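Local atomic coordinates of lovastatin nonaketide synthase mokA (Monascus pilosus, PDB entry 6AD3), a protein that carries out the iterative nine-step assembly of the nonaketide precursor of monacolin K (lovastatin), its condensation domain being the part described. Residues A306-M311 with S502-L507; Q329-A334 with F437-G442. The protein carries 1 engineered substitution. All blocks are in the same frame, centred on the assembly; numbering follows the deposited sequence.

Interaction 1: residues A306-M311 with S502-L507; sequences ARLDPM and SYISIL
Two methyls of Ile504 take hold of the 306-311 segment at different places: CD1 lies 4.1 Å from CB of Ala306, and CG2 lies 4.1 Å from CD1 of Leu308. The same Leu308 methyl also meets CD1 of Leu507, at 4.2 Å, one helical turn along from Ile504. These three touches, all between apolar carbons near van der Waals distance, make a small interface that buries 162 Å² over both sides. Ile504 can straddle the strand end because chi1 of -71° sets CG1 beside the backbone N and the extended chi2 carries CD1 on to Ala306, leaving CG2 for the leucine. Leu308 and Ile504 lie alongside with their ends pointing opposite ways. The contact lies where the edge strand 301-307 of a mixed sheet in the condensation domain gives way to helix 310-322, beside the C-terminal helix 495-512. Asp309 is the N-cap of the helix that follows: its OD2 accepts a weak bond from Met311 N, 2.9 Å long and bent to 128°, and a further hydrogen bond from Val312 N. On the sheet side, backbone bonds of Ala306 with Leu482 and of Leu308 with Pro480 fix the strand end. Within helix 495-512, CD1 of Leu507 lies 3.5 Å above one face of the Tyr503 ring, toward its rim, and Leu482 of the neighbouring strand touches Leu308, Tyr503 and Ile504.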
loop_
_atom_site.group_PDB
_atom_site.type_symbol
_atom_site.label_atom_id
_atom_site.label_comp_id
_atom_site.label_asym_id
_atom_site.label_seq_id
_atom_site.Cartn_x
_atom_site.Cartn_y
_atom_site.Cartn_z
ATOM N N ALA A 306 -0.889 -7.226 15.098
ATOM C CA ALA A 306 -0.018 -7.666 16.234
ATOM C C ALA A 306 1.429 -7.275 16.042
ATOM O O ALA A 306 1.915 -7.168 14.932
ATOM C CB ALA A 306 -0.112 -9.152 16.426
ATOM N N ARG A 307 2.120 -7.069 17.159
ATOM C CA ARG A 307 3.563 -6.939 17.182
ATOM C C ARG A 307 4.196 -8.284 17.294
ATOM O O ARG A 307 3.800 -9.101 18.144
ATOM C CB ARG A 307 3.986 -6.193 18.437
ATOM C CG ARG A 307 3.730 -4.770 18.375
ATOM C CD ARG A 307 4.925 -4.013 17.876
ATOM N NE ARG A 307 4.505 -2.646 17.900
ATOM C CZ ARG A 307 4.823 -1.731 17.021
ATOM N NH1 ARG A 307 5.841 -1.898 16.208
ATOM N NH2 ARG A 307 4.261 -0.549 17.130
ATOM N N LEU A 308 5.276 -8.465 16.563
ATOM C CA LEU A 308 6.008 -9.715 16.597
ATOM C C LEU A 308 6.985 -9.663 17.766
ATOM O O LEU A 308 7.585 -8.621 18.026
ATOM C CB LEU A 308 6.765 -9.910 15.295
ATOM C CG LEU A 308 7.478 -11.227 15.116
ATOM C CD1 LEU A 308 6.509 -12.404 15.039
ATOM C CD2 LEU A 308 8.367 -11.173 13.875
ATOM N N ASP A 309 7.060 -10.781 18.495
ATOM C CA ASP A 309 8.059 -11.007 19.548
ATOM C C ASP A 309 9.457 -10.622 19.066
ATOM O O ASP A 309 9.890 -11.073 18.015
ATOM C CB ASP A 309 8.028 -12.489 19.927
ATOM C CG ASP A 309 9.053 -12.844 20.996
ATOM O OD1 ASP A 309 8.731 -12.739 22.178
ATOM O OD2 ASP A 309 10.110 -13.348 20.645
ATOM N N PRO A 310 10.237 -9.938 19.925
ATOM C CA PRO A 310 11.524 -9.458 19.460
ATOM C C PRO A 310 12.579 -10.546 19.310
ATOM O O PRO A 310 13.452 -10.443 18.431
ATOM C CB PRO A 310 11.935 -8.442 20.541
ATOM C CG PRO A 310 11.161 -8.831 21.752
ATOM C CD PRO A 310 9.839 -9.276 21.189
ATOM N N MET A 311 12.382 -11.681 19.976
ATOM C CA MET A 311 13.315 -12.796 19.787
ATOM C C MET A 311 13.033 -13.536 18.500
ATOM O O MET A 311 13.958 -14.002 17.836
ATOM C CB MET A 311 13.313 -13.751 20.986
ATOM C CG MET A 311 14.244 -13.297 22.088
ATOM S SD MET A 311 15.989 -13.228 21.527
ATOM C CE MET A 311 16.105 -14.714 20.611
ATOM N N SER A 502 -1.658 -17.983 13.337
ATOM C CA SER A 502 -0.996 -19.073 12.585
ATOM C C SER A 502 0.289 -18.631 11.897
ATOM O O SER A 502 1.275 -19.366 11.847
ATOM C CB SER A 502 -1.952 -19.700 11.573
ATOM O OG SER A 502 -2.962 -20.415 12.254
ATOM N N TYR A 503 0.295 -17.390 11.416
ATOM C CA TYR A 503 1.455 -16.836 10.757
ATOM C C TYR A 503 2.582 -16.599 11.754
ATOM O O TYR A 503 3.739 -16.979 11.508
ATOM C CB TYR A 503 1.053 -15.541 10.040
ATOM C CG TYR A 503 2.185 -14.899 9.269
ATOM C CD1 TYR A 503 2.827 -15.576 8.229
ATOM C CD2 TYR A 503 2.594 -13.616 9.562
ATOM C CE1 TYR A 503 3.872 -14.998 7.524
ATOM C CE2 TYR A 503 3.669 -13.036 8.888
ATOM C CZ TYR A 503 4.280 -13.724 7.849
ATOM O OH TYR A 503 5.353 -13.159 7.194
ATOM N N ILE A 504 2.254 -16.042 12.904
ATOM C CA ILE A 504 3.259 -15.826 13.938
ATOM C C ILE A 504 3.843 -17.163 14.402
ATOM O O ILE A 504 5.092 -17.329 14.545
ATOM C CB ILE A 504 2.680 -15.030 15.121
ATOM C CG1 ILE A 504 2.448 -13.581 14.670
ATOM C CG2 ILE A 504 3.617 -15.072 16.330
ATOM C CD1 ILE A 504 1.621 -12.769 15.636
ATOM N N SER A 505 2.970 -18.144 14.576
ATOM C CA SER A 505 3.436 -19.507 14.895
ATOM C C SER A 505 4.409 -20.067 13.861
ATOM O O SER A 505 5.463 -20.653 14.205
ATOM C CB SER A 505 2.233 -20.453 15.123
ATOM O OG SER A 505 1.519 -20.073 16.306
ATOM N N ILE A 506 4.093 -19.892 12.598
ATOM C CA ILE A 506 4.910 -20.449 11.537
ATOM C C ILE A 506 6.246 -19.711 11.422
ATOM O O ILE A 506 7.278 -20.337 11.193
ATOM C CB ILE A 506 4.120 -20.521 10.170
ATOM C CG1 ILE A 506 4.327 -21.888 9.520
ATOM C CG2 ILE A 506 4.497 -19.411 9.231
ATOM C CD1 ILE A 506 3.704 -22.039 8.132
ATOM N N LEU A 507 6.250 -18.396 11.677
ATOM C CA LEU A 507 7.489 -17.623 11.724
ATOM C C LEU A 507 8.345 -18.069 12.881
ATOM O O LEU A 507 9.542 -18.254 12.739
ATOM C CB LEU A 507 7.203 -16.132 11.935
ATOM C CG LEU A 507 6.574 -15.390 10.748
ATOM C CD1 LEU A 507 6.119 -14.009 11.228
ATOM C CD2 LEU A 507 7.539 -15.256 9.587
#

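Interaction 2: residues Q329-A334 with F437-G442; sequences QFYLAA and FDYKQG
Phe437 reaches from its strand to the backbone of helix 329-334 and brings its ring to two successive residues, Tyr331 and Leu332. Its CZ comes to 3.7 Å from CB of Tyr331, while CE2 lies 3.8 Å from CB of Leu332. The leucine sits over one face: its CA is 4.0 Å above the ring plane toward the rim, and its CB makes an off-centre CH-pi contact, 4.3 Å from the centroid and 28° off the ring normal. CD1 of Leu332 closes over the base of the ring, 3.9 Å from Phe437 CD2. The Phe437 side chain leaves the strand toward the helix, and with CG anti to the backbone N (chi1 180°) its ring is placed beside Leu332. This end is buried and tightly packed. Toward the partly exposed Tyr439 the fit is looser: Tyr331 CD2 and Tyr439 CE2 approach to 4.0 Å, with the two side chains crossing at a slant. The hydroxyl of Tyr439 is engaged elsewhere, in a hydrogen bond with OD2 of Asp474, and beyond Tyr439 the chain runs into the exposed Lys440, Gln441 and Gly442. The short helix and strand segments run nearly antiparallel, at 161°, with axes 9.7 Å apart, an alpha/beta layer in which helix 327-343 covers one face of the mixed sheet. Strand 435-440 lies between strands 468-473 and 348-354 of that sheet, and helix 327-343 is itself flanked by helices 310-322, 386-401 and 495-512.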
loop_
_atom_site.group_PDB
_atom_site.type_symbol
_atom_site.label_atom_id
_atom_site.label_comp_id
_atom_site.label_asym_id
_atom_site.label_seq_id
_atom_site.Cartn_x
_atom_site.Cartn_y
_atom_site.Cartn_z
ATOM N N GLN A 329 12.293 -11.354 2.637
ATOM C CA GLN A 329 12.119 -12.579 1.889
ATOM C C GLN A 329 11.710 -13.736 2.774
ATOM O O GLN A 329 10.936 -14.570 2.361
ATOM C CB GLN A 329 13.367 -12.913 1.120
ATOM C CG GLN A 329 13.631 -11.933 -0.003
ATOM C CD GLN A 329 15.114 -11.829 -0.386
ATOM O OE1 GLN A 329 15.986 -12.445 0.231
ATOM N NE2 GLN A 329 15.400 -10.922 -1.294
ATOM N N PHE A 330 12.159 -13.714 4.025
ATOM C CA PHE A 330 11.728 -14.708 5.028
ATOM C C PHE A 330 10.220 -14.548 5.348
ATOM O O PHE A 330 9.430 -15.525 5.295
ATOM C CB PHE A 330 12.571 -14.539 6.324
ATOM C CG PHE A 330 12.481 -15.724 7.289
ATOM C CD1 PHE A 330 11.286 -16.013 7.969
ATOM C CD2 PHE A 330 13.592 -16.457 7.596
ATOM C CE1 PHE A 330 11.232 -17.032 8.903
ATOM C CE2 PHE A 330 13.526 -17.493 8.483
ATOM C CZ PHE A 330 12.355 -17.800 9.132
ATOM N N TYR A 331 9.790 -13.310 5.580
ATOM C CA TYR A 331 8.401 -13.070 5.887
ATOM C C TYR A 331 7.511 -13.506 4.673
ATOM O O TYR A 331 6.426 -14.071 4.849
ATOM C CB TYR A 331 8.191 -11.598 6.256
ATOM C CG TYR A 331 8.785 -11.215 7.574
ATOM C CD1 TYR A 331 8.246 -11.704 8.752
ATOM C CD2 TYR A 331 9.866 -10.313 7.671
ATOM C CE1 TYR A 331 8.820 -11.418 9.972
ATOM C CE2 TYR A 331 10.417 -9.985 8.904
ATOM C CZ TYR A 331 9.838 -10.504 10.064
ATOM O OH TYR A 331 10.364 -10.260 11.331
ATOM N N LEU A 332 7.985 -13.221 3.456
ATOM C CA LEU A 332 7.221 -13.523 2.238
ATOM C C LEU A 332 7.146 -15.040 2.042
ATOM O O LEU A 332 6.090 -15.596 1.791
ATOM C CB LEU A 332 7.893 -12.874 1.038
ATOM C CG LEU A 332 7.316 -13.333 -0.318
ATOM C CD1 LEU A 332 5.851 -12.974 -0.456
ATOM C CD2 LEU A 332 8.112 -12.722 -1.443
ATOM N N ALA A 333 8.278 -15.707 2.224
ATOM C CA ALA A 333 8.314 -17.136 2.091
ATOM C C ALA A 333 7.391 -17.828 3.085
ATOM O O ALA A 333 6.713 -18.765 2.729
ATOM C CB ALA A 333 9.766 -17.663 2.220
ATOM N N ALA A 334 7.385 -17.365 4.334
ATOM C CA ALA A 334 6.564 -17.931 5.347
ATOM C C ALA A 334 5.063 -17.664 5.063
ATOM O O ALA A 334 4.205 -18.520 5.286
ATOM C CB ALA A 334 6.986 -17.386 6.706
ATOM N N PHE A 437 1.269 -9.010 -0.328
ATOM C CA PHE A 437 2.258 -8.873 0.709
ATOM C C PHE A 437 2.925 -7.505 0.568
ATOM O O PHE A 437 3.491 -7.168 -0.486
ATOM C CB PHE A 437 3.320 -9.971 0.588
ATOM C CG PHE A 437 4.417 -9.886 1.654
ATOM C CD1 PHE A 437 4.128 -10.164 2.970
ATOM C CD2 PHE A 437 5.703 -9.485 1.343
ATOM C CE1 PHE A 437 5.101 -10.079 3.957
ATOM C CE2 PHE A 437 6.705 -9.493 2.315
ATOM C CZ PHE A 437 6.400 -9.764 3.617
ATOM N N ASP A 438 2.885 -6.717 1.627
ATOM C CA ASP A 438 3.432 -5.352 1.597
ATOM C C ASP A 438 4.303 -5.138 2.811
ATOM O O ASP A 438 3.806 -5.077 3.948
ATOM C CB ASP A 438 2.286 -4.334 1.560
ATOM C CG ASP A 438 2.769 -2.870 1.475
ATOM O OD1 ASP A 438 3.937 -2.626 1.762
ATOM O OD2 ASP A 438 1.979 -2.018 0.984
ATOM N N TYR A 439 5.619 -5.042 2.572
ATOM C CA TYR A 439 6.602 -4.929 3.647
ATOM C C TYR A 439 7.369 -3.619 3.472
ATOM O O TYR A 439 7.791 -3.271 2.363
ATOM C CB TYR A 439 7.576 -6.107 3.570
ATOM C CG TYR A 439 8.836 -5.984 4.397
ATOM C CD1 TYR A 439 9.911 -5.221 3.963
ATOM C CD2 TYR A 439 8.942 -6.632 5.605
ATOM C CE1 TYR A 439 11.088 -5.149 4.697
ATOM C CE2 TYR A 439 10.139 -6.606 6.326
ATOM C CZ TYR A 439 11.213 -5.879 5.833
ATOM O OH TYR A 439 12.369 -5.764 6.604
ATOM N N LYS A 440 7.472 -2.886 4.551
ATOM C CA LYS A 440 8.300 -1.680 4.593
ATOM C C LYS A 440 9.182 -1.605 5.845
ATOM O O LYS A 440 8.863 -2.193 6.885
ATOM C CB LYS A 440 7.420 -0.449 4.455
ATOM C CG LYS A 440 6.701 -0.062 5.732
ATOM C CD LYS A 440 5.829 1.159 5.528
ATOM C CE LYS A 440 5.116 1.465 6.851
ATOM N NZ LYS A 440 4.299 2.669 6.786
ATOM N N GLN A 441 10.361 -0.967 5.686
ATOM C CA GLN A 441 11.395 -0.929 6.713
ATOM C C GLN A 441 11.768 0.472 7.227
ATOM O O GLN A 441 12.649 0.598 8.045
ATOM C CB GLN A 441 12.665 -1.520 6.108
ATOM C CG GLN A 441 13.088 -2.810 6.668
ATOM C CD GLN A 441 14.461 -3.211 6.118
ATOM O OE1 GLN A 441 15.314 -3.647 6.852
ATOM N NE2 GLN A 441 14.664 -3.018 4.820
ATOM N N GLY A 442 11.049 1.504 6.841
ATOM C CA GLY A 442 11.430 2.872 7.278
ATOM C C GLY A 442 11.635 3.076 8.788
ATOM O O GLY A 442 11.153 2.322 9.614
#

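Both interactions belong to the same half of the condensation domain and the same sheet, with centres about 13 Å apart. Interaction 2 is the core contact, mostly buried and built from two strand aromatics, Phe437 and Tyr439, against a tyrosine and a leucine of helix 327-343, over a strand in the sheet interior. Interaction 1 is more peripheral, an aliphatic contact of methyl groups where the sheet's edge strand meets helix 495-512. Helix 327-343 joins them directly. The hydroxyl of Tyr503 lies 2.7 Å from the backbone O of Tyr331, a probable hydrogen bond, and CD2 of Leu507 packs 3.6 Å from CB of Ala334. Tyr331 also meets Leu308, and so borders both contacts.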